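Local coordinates for 2,5-dihydroxypyridine 5,6-dioxygenase (Pseudomonas putida KT2440, PDB 7CUP), which uses iron to catalyse the dioxygenolytic cleavage of the 2,5-dihydroxypyridine ring between carbons 5 and 6, yielding N-formylmaleamate in the aerobic breakdown of nicotinate, at residues Glu201-Gly213 against Cys223-Phe235. Sequence-based numbering, arbitrary orientation.
Sequences EDSAEGTLVLDVG and CRERITLEIEKGF
L210 lies alongside I227, its backbone partner on the facing antiparallel strand, and divides its two methyls: CD1 meets CD1 of L229 at 3.7 Å, while CD2 rests against I227 CD1 and the sulfur of C223. Four register steps away, I231 stands opposite G206, which has no side chain, and its branches part. CG2, anti to the backbone N, packs on A204, whereas the other branch and the side chain of L208 cross at a slant, CD1 of I231 coming within 3.4 Å of CD1 of L208, tighter than usual for two carbons. L208, L210, I227, L229 and I231 thus share one face of the strand pair, touching through their methyls. Between the two centres, 207-210 and 227-232 run antiparallel at 163°, with paired backbone bonds at G206–I231, L208–L229 and L210–I227. T207, V209, T228 and E230 occupy the other face.

Beyond the regular pairing, polar groups take over. Extended from CG to NE, R226 gives D211 OD1 a nearly straight salt bridge from NE (3.0 Å) that lies in the guanidinium plane yet meets the carboxylate from above. The N-H of V212 reaches that same oxygen from the opposite face, and a water links D211 OD2 to R226 NH2. With an asparagine in place of D211, the R226 guanidinium would probably lose its countercharge and its NE be gripped less firmly. At the far end, the type I' turn from E232 to F235 offers the N-H of G234 to A204 O at 2.6 Å and that of K233 to E205 OE1.

The aliphatic face packs on F165 of strand 164-168 and on F299 and F301 of strand 299-303, the side chain of L208 lying about 12 Å from the bound iron. Strand 227-232 is the middle member of a three-stranded antiparallel sheet, flanked by 207-210 and 235-240.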
ATOM      1  N   GLU A 201      39.871  22.810  24.295  1.00 45.10           N
ATOM      2  CA  GLU A 201      40.094  21.417  24.783  1.00 49.04           C
ATOM      3  C   GLU A 201      40.463  21.488  26.291  1.00 47.51           C
ATOM      4  O   GLU A 201      41.166  22.419  26.697  1.00 41.98           O
ATOM      5  CB  GLU A 201      41.080  20.701  23.841  1.00 52.78           C
ATOM      6  CG  GLU A 201      40.752  19.223  23.563  1.00 55.93           C
ATOM      7  CD  GLU A 201      39.482  18.890  22.783  1.00 65.97           C
ATOM      8  OE1 GLU A 201      38.909  19.814  22.178  1.00 66.27           O
ATOM      9  OE2 GLU A 201      39.051  17.689  22.778  1.00 72.62           O
ATOM     10  N   ASP A 202      39.863  20.626  27.122  1.00 51.10           N
ATOM     11  CA  ASP A 202      40.128  20.429  28.582  1.00 46.64           C
ATOM     12  C   ASP A 202      40.015  21.725  29.397  1.00 44.99           C
ATOM     13  O   ASP A 202      40.727  21.838  30.403  1.00 44.35           O
ATOM     14  CB  ASP A 202      41.495  19.788  28.801  1.00 48.82           C
ATOM     15  CG  ASP A 202      41.782  18.671  27.814  1.00 52.57           C
ATOM     16  OD1 ASP A 202      41.035  17.643  27.827  1.00 46.04           O
ATOM     17  OD2 ASP A 202      42.713  18.865  26.994  1.00 59.76           O
ATOM     18  N   SER A 203      39.082  22.614  29.064  1.00 44.91           N
ATOM     19  CA  SER A 203      39.012  23.991  29.619  1.00 46.92           C
ATOM     20  C   SER A 203      37.700  24.291  30.343  1.00 47.75           C
ATOM     21  O   SER A 203      37.753  25.120  31.253  1.00 45.07           O
ATOM     22  CB  SER A 203      39.232  24.968  28.530  1.00 50.08           C
ATOM     23  OG  SER A 203      40.293  24.493  27.722  1.00 60.76           O
ATOM     24  N   ALA A 204      36.555  23.739  29.923  1.00 43.24           N
ATOM     25  CA  ALA A 204      35.245  24.122  30.505  1.00 39.64           C
ATOM     26  C   ALA A 204      35.228  23.765  31.994  1.00 34.11           C
ATOM     27  O   ALA A 204      35.686  22.661  32.341  1.00 34.21           O
ATOM     28  CB  ALA A 204      34.092  23.476  29.771  1.00 40.17           C
ATOM     29  N   GLU A 205      34.643  24.654  32.803  1.00 36.81           N
ATOM     30  CA  GLU A 205      34.733  24.674  34.291  1.00 42.55           C
ATOM     31  C   GLU A 205      33.403  25.127  34.895  1.00 34.61           C
ATOM     32  O   GLU A 205      32.901  26.173  34.459  1.00 33.64           O
ATOM     33  CB  GLU A 205      35.797  25.683  34.768  1.00 45.21           C
ATOM     34  CG  GLU A 205      37.220  25.165  34.680  1.00 51.27           C
ATOM     35  CD  GLU A 205      37.655  24.284  35.838  1.00 61.52           C
ATOM     36  OE1 GLU A 205      38.043  23.109  35.603  1.00 63.37           O
ATOM     37  OE2 GLU A 205      37.623  24.781  36.979  1.00 74.47           O
ATOM     38  N   GLY A 206      32.920  24.420  35.914  1.00 31.32           N
ATOM     39  CA  GLY A 206      31.915  24.963  36.853  1.00 32.88           C
ATOM     40  C   GLY A 206      30.703  24.060  36.994  1.00 34.41           C
ATOM     41  O   GLY A 206      30.874  22.829  36.968  1.00 35.19           O
ATOM     42  N   THR A 207      29.518  24.661  37.117  1.00 35.49           N
ATOM     43  CA  THR A 207      28.237  23.985  37.437  1.00 36.92           C
ATOM     44  C   THR A 207      27.180  24.334  36.376  1.00 35.63           C
ATOM     45  O   THR A 207      26.956  25.543  36.101  1.00 30.87           O
ATOM     46  CB  THR A 207      27.769  24.384  38.841  1.00 40.00           C
ATOM     47  OG1 THR A 207      28.913  24.212  39.668  1.00 39.83           O
ATOM     48  CG2 THR A 207      26.629  23.549  39.381  1.00 38.74           C
ATOM     49  N   LEU A 208      26.550  23.301  35.801  1.00 33.57           N
ATOM     50  CA  LEU A 208      25.295  23.464  35.030  1.00 32.77           C
ATOM     51  C   LEU A 208      24.186  22.737  35.783  1.00 30.22           C
ATOM     52  O   LEU A 208      24.329  21.537  36.026  1.00 30.34           O
ATOM     53  CB  LEU A 208      25.494  22.932  33.609  1.00 33.32           C
ATOM     54  CG  LEU A 208      26.421  23.779  32.739  1.00 32.36           C
ATOM     55  CD1 LEU A 208      26.895  22.991  31.525  1.00 31.75           C
ATOM     56  CD2 LEU A 208      25.771  25.107  32.329  1.00 29.78           C
ATOM     57  N   VAL A 209      23.149  23.481  36.180  1.00 30.13           N
ATOM     58  CA  VAL A 209      21.968  22.911  36.888  1.00 31.81           C
ATOM     59  C   VAL A 209      20.834  22.762  35.868  1.00 29.47           C
ATOM     60  O   VAL A 209      20.351  23.775  35.309  1.00 31.98           O
ATOM     61  CB  VAL A 209      21.548  23.766  38.102  1.00 33.25           C
ATOM     62  CG1 VAL A 209      20.211  23.310  38.688  1.00 31.13           C
ATOM     63  CG2 VAL A 209      22.652  23.779  39.160  1.00 33.60           C
ATOM     64  N   LEU A 210      20.417  21.531  35.639  1.00 29.49           N
ATOM     65  CA  LEU A 210      19.126  21.295  34.954  1.00 30.69           C
ATOM     66  C   LEU A 210      18.069  21.597  36.007  1.00 29.93           C
ATOM     67  O   LEU A 210      18.001  20.873  36.991  1.00 28.88           O
ATOM     68  CB  LEU A 210      19.044  19.854  34.448  1.00 31.37           C
ATOM     69  CG  LEU A 210      19.822  19.548  33.174  1.00 31.39           C
ATOM     70  CD1 LEU A 210      21.315  19.748  33.376  1.00 30.50           C
ATOM     71  CD2 LEU A 210      19.551  18.121  32.735  1.00 30.75           C
ATOM     72  N   ASP A 211      17.345  22.693  35.856  1.00 32.08           N
ATOM     73  CA  ASP A 211      16.265  23.050  36.801  1.00 29.69           C
ATOM     74  C   ASP A 211      15.038  22.204  36.484  1.00 31.85           C
ATOM     75  O   ASP A 211      15.004  21.559  35.414  1.00 28.47           O
ATOM     76  CB  ASP A 211      15.930  24.530  36.735  1.00 31.68           C
ATOM     77  CG  ASP A 211      15.172  25.018  37.953  1.00 33.05           C
ATOM     78  OD1 ASP A 211      14.996  24.218  38.886  1.00 33.60           O
ATOM     79  OD2 ASP A 211      14.798  26.187  37.965  1.00 37.42           O
ATOM     80  N   VAL A 212      14.078  22.190  37.409  1.00 31.48           N
ATOM     81  CA  VAL A 212      12.706  21.673  37.151  1.00 31.14           C
ATOM     82  C   VAL A 212      12.275  22.352  35.848  1.00 28.45           C
ATOM     83  O   VAL A 212      12.493  23.571  35.722  1.00 26.32           O
ATOM     84  CB  VAL A 212      11.738  21.953  38.329  1.00 33.52           C
ATOM     85  CG1 VAL A 212      10.302  21.561  37.996  1.00 34.49           C
ATOM     86  CG2 VAL A 212      12.172  21.257  39.615  1.00 34.75           C
ATOM     87  N   GLY A 213      11.799  21.575  34.875  1.00 28.05           N
ATOM     88  CA  GLY A 213      11.334  22.109  33.581  1.00 27.05           C
ATOM     89  C   GLY A 213      12.405  22.071  32.504  1.00 26.25           C
ATOM     90  O   GLY A 213      12.048  22.232  31.324  1.00 25.10           O
ATOM     91  N   CYS A 223      12.549  17.784  33.366  1.00 24.26           N
ATOM     92  CA  CYS A 223      13.041  17.409  34.722  1.00 25.98           C
ATOM     93  C   CYS A 223      11.983  17.794  35.763  1.00 26.86           C
ATOM     94  O   CYS A 223      11.483  18.924  35.707  1.00 28.74           O
ATOM     95  CB  CYS A 223      14.365  18.094  35.032  1.00 25.08           C
ATOM     96  SG  CYS A 223      15.696  17.466  33.987  1.00 28.97           S
ATOM     97  N   ARG A 224      11.650  16.896  36.677  1.00 27.60           N
ATOM     98  CA  ARG A 224      10.710  17.211  37.784  1.00 28.54           C
ATOM     99  C   ARG A 224      11.511  17.473  39.064  1.00 28.27           C
ATOM    100  O   ARG A 224      10.935  18.006  40.002  1.00 31.89           O
ATOM    101  CB  ARG A 224       9.656  16.099  37.878  1.00 29.52           C
ATOM    102  CG  ARG A 224       8.763  16.002  36.647  1.00 27.49           C
ATOM    103  CD  ARG A 224       8.138  17.344  36.305  1.00 30.77           C
ATOM    104  NE  ARG A 224       7.316  17.884  37.408  1.00 34.38           N
ATOM    105  CZ  ARG A 224       5.985  17.804  37.482  1.00 36.59           C
ATOM    106  NH1 ARG A 224       5.289  17.223  36.519  1.00 36.17           N
ATOM    107  NH2 ARG A 224       5.342  18.343  38.502  1.00 40.70           N
ATOM    108  N   GLU A 225      12.803  17.184  39.074  1.00 28.99           N
ATOM    109  CA  GLU A 225      13.742  17.661  40.122  1.00 33.67           C
ATOM    110  C   GLU A 225      15.050  18.038  39.434  1.00 31.65           C
ATOM    111  O   GLU A 225      15.331  17.533  38.342  1.00 34.51           O
ATOM    112  CB  GLU A 225      14.037  16.628  41.218  1.00 38.35           C
ATOM    113  CG  GLU A 225      13.128  15.412  41.232  1.00 45.30           C
ATOM    114  CD  GLU A 225      13.650  14.254  42.081  1.00 55.43           C
ATOM    115  OE1 GLU A 225      13.558  13.065  41.617  1.00 50.93           O
ATOM    116  OE2 GLU A 225      14.148  14.545  43.212  1.00 53.46           O
ATOM    117  N   ARG A 226      15.842  18.863  40.097  1.00 31.59           N
ATOM    118  CA  ARG A 226      17.123  19.395  39.584  1.00 30.86           C
ATOM    119  C   ARG A 226      18.128  18.268  39.346  1.00 29.93           C
ATOM    120  O   ARG A 226      18.135  17.269  40.073  1.00 27.53           O
ATOM    121  CB  ARG A 226      17.666  20.418  40.581  1.00 32.96           C
ATOM    122  CG  ARG A 226      16.782  21.641  40.694  1.00 34.50           C
ATOM    123  CD  ARG A 226      17.432  22.727  41.513  1.00 38.99           C
ATOM    124  NE  ARG A 226      16.692  23.958  41.324  1.00 40.49           N
ATOM    125  CZ  ARG A 226      16.766  25.019  42.120  1.00 47.85           C
ATOM    126  NH1 ARG A 226      17.552  24.987  43.185  1.00 45.59           N
ATOM    127  NH2 ARG A 226      16.053  26.101  41.842  1.00 46.14           N
ATOM    128  N   ILE A 227      18.941  18.427  38.315  1.00 31.26           N
ATOM    129  CA  ILE A 227      20.202  17.660  38.161  1.00 30.92           C
ATOM    130  C   ILE A 227      21.315  18.689  38.203  1.00 30.50           C
ATOM    131  O   ILE A 227      21.190  19.681  37.471  1.00 31.29           O
ATOM    132  CB  ILE A 227      20.218  16.836  36.867  1.00 29.83           C
ATOM    133  CG1 ILE A 227      19.007  15.902  36.792  1.00 31.70           C
ATOM    134  CG2 ILE A 227      21.526  16.082  36.733  1.00 27.58           C
ATOM    135  CD1 ILE A 227      18.859  15.236  35.450  1.00 30.86           C
ATOM    136  N   THR A 228      22.287  18.488  39.098  1.00 32.52           N
ATOM    137  CA  THR A 228      23.530  19.293  39.167  1.00 30.96           C
ATOM    138  C   THR A 228      24.657  18.539  38.451  1.00 28.40           C
ATOM    139  O   THR A 228      24.930  17.376  38.822  1.00 29.77           O
ATOM    140  CB  THR A 228      23.915  19.580  40.624  1.00 35.09           C
ATOM    141  OG1 THR A 228      22.794  20.167  41.273  1.00 35.86           O
ATOM    142  CG2 THR A 228      25.088  20.533  40.722  1.00 36.86           C
ATOM    143  N   LEU A 229      25.271  19.177  37.456  1.00 27.48           N
ATOM    144  CA  LEU A 229      26.479  18.672  36.753  1.00 27.92           C
ATOM    145  C   LEU A 229      27.684  19.525  37.167  1.00 31.31           C
ATOM    146  O   LEU A 229      27.661  20.763  36.972  1.00 32.13           O
ATOM    147  CB  LEU A 229      26.269  18.739  35.238  1.00 26.28           C
ATOM    148  CG  LEU A 229      24.962  18.134  34.741  1.00 24.41           C
ATOM    149  CD1 LEU A 229      24.752  18.462  33.278  1.00 26.83           C
ATOM    150  CD2 LEU A 229      24.976  16.642  34.955  1.00 24.16           C
ATOM    151  N   GLU A 230      28.682  18.870  37.747  1.00 37.09           N
ATOM    152  CA  GLU A 230      29.995  19.484  38.080  1.00 40.48           C
ATOM    153  C   GLU A 230      30.928  19.147  36.918  1.00 36.41           C
ATOM    154  O   GLU A 230      31.038  17.940  36.560  1.00 39.43           O
ATOM    155  CB  GLU A 230      30.489  19.002  39.449  1.00 42.81           C
ATOM    156  CG  GLU A 230      29.669  19.564  40.601  1.00 49.87           C
ATOM    157  CD  GLU A 230      29.540  18.661  41.822  1.00 61.62           C
ATOM    158  OE1 GLU A 230      30.293  17.658  41.921  1.00 60.22           O
ATOM    159  OE2 GLU A 230      28.673  18.956  42.684  1.00 78.65           O
ATOM    160  N   ILE A 231      31.513  20.188  36.331  1.00 36.94           N
ATOM    161  CA  ILE A 231      32.392  20.118  35.127  1.00 37.51           C
ATOM    162  C   ILE A 231      33.794  20.594  35.527  1.00 37.87           C
ATOM    163  O   ILE A 231      33.903  21.685  36.115  1.00 35.38           O
ATOM    164  CB  ILE A 231      31.785  20.971  33.997  1.00 36.04           C
ATOM    165  CG1 ILE A 231      30.435  20.394  33.552  1.00 36.40           C
ATOM    166  CG2 ILE A 231      32.745  21.116  32.828  1.00 35.86           C
ATOM    167  CD1 ILE A 231      29.426  21.466  33.223  1.00 37.35           C
ATOM    168  N   GLU A 232      34.818  19.808  35.205  1.00 39.98           N
ATOM    169  CA  GLU A 232      36.240  20.171  35.434  1.00 44.10           C
ATOM    170  C   GLU A 232      37.017  19.842  34.159  1.00 41.16           C
ATOM    171  O   GLU A 232      36.907  18.687  33.652  1.00 37.05           O
ATOM    172  CB  GLU A 232      36.795  19.450  36.668  1.00 48.17           C
ATOM    173  CG  GLU A 232      36.150  19.878  37.978  1.00 51.72           C
ATOM    174  CD  GLU A 232      36.311  18.853  39.090  1.00 59.59           C
ATOM    175  OE1 GLU A 232      37.397  18.249  39.176  1.00 64.77           O
ATOM    176  OE2 GLU A 232      35.340  18.630  39.840  1.00 67.15           O
ATOM    177  N   LYS A 233      37.739  20.836  33.648  1.00 40.03           N
ATOM    178  CA  LYS A 233      38.633  20.682  32.481  1.00 43.75           C
ATOM    179  C   LYS A 233      37.801  20.029  31.375  1.00 42.90           C
ATOM    180  O   LYS A 233      38.194  18.958  30.889  1.00 39.06           O
ATOM    181  CB  LYS A 233      39.854  19.841  32.859  1.00 48.09           C
ATOM    182  CG  LYS A 233      40.745  20.412  33.959  1.00 55.95           C
ATOM    183  CD  LYS A 233      41.819  19.428  34.438  1.00 61.69           C
ATOM    184  CE  LYS A 233      41.268  18.314  35.313  1.00 67.04           C
ATOM    185  NZ  LYS A 233      41.995  17.036  35.124  1.00 67.84           N
ATOM    186  N   GLY A 234      36.638  20.612  31.081  1.00 40.26           N
ATOM    187  CA  GLY A 234      35.803  20.246  29.918  1.00 37.67           C
ATOM    188  C   GLY A 234      35.037  18.943  30.074  1.00 36.79           C
ATOM    189  O   GLY A 234      34.412  18.538  29.074  1.00 38.23           O
ATOM    190  N   PHE A 235      35.059  18.302  31.245  1.00 33.64           N
ATOM    191  CA  PHE A 235      34.347  17.028  31.491  1.00 35.54           C
ATOM    192  C   PHE A 235      33.392  17.138  32.694  1.00 39.41           C
ATOM    193  O   PHE A 235      33.690  17.790  33.707  1.00 38.91           O
ATOM    194  CB  PHE A 235      35.346  15.887  31.673  1.00 38.03           C
ATOM    195  CG  PHE A 235      35.949  15.400  30.385  1.00 36.90           C
ATOM    196  CD1 PHE A 235      36.943  16.129  29.755  1.00 36.96           C
ATOM    197  CD2 PHE A 235      35.484  14.251  29.777  1.00 34.90           C
ATOM    198  CE1 PHE A 235      37.479  15.711  28.549  1.00 36.48           C
ATOM    199  CE2 PHE A 235      36.050  13.812  28.591  1.00 37.44           C
ATOM    200  CZ  PHE A 235      37.041  14.546  27.977  1.00 34.39           C
TER
HETATM  201  O   HOH W   1      14.502  27.667  40.096  1.00 41.95           O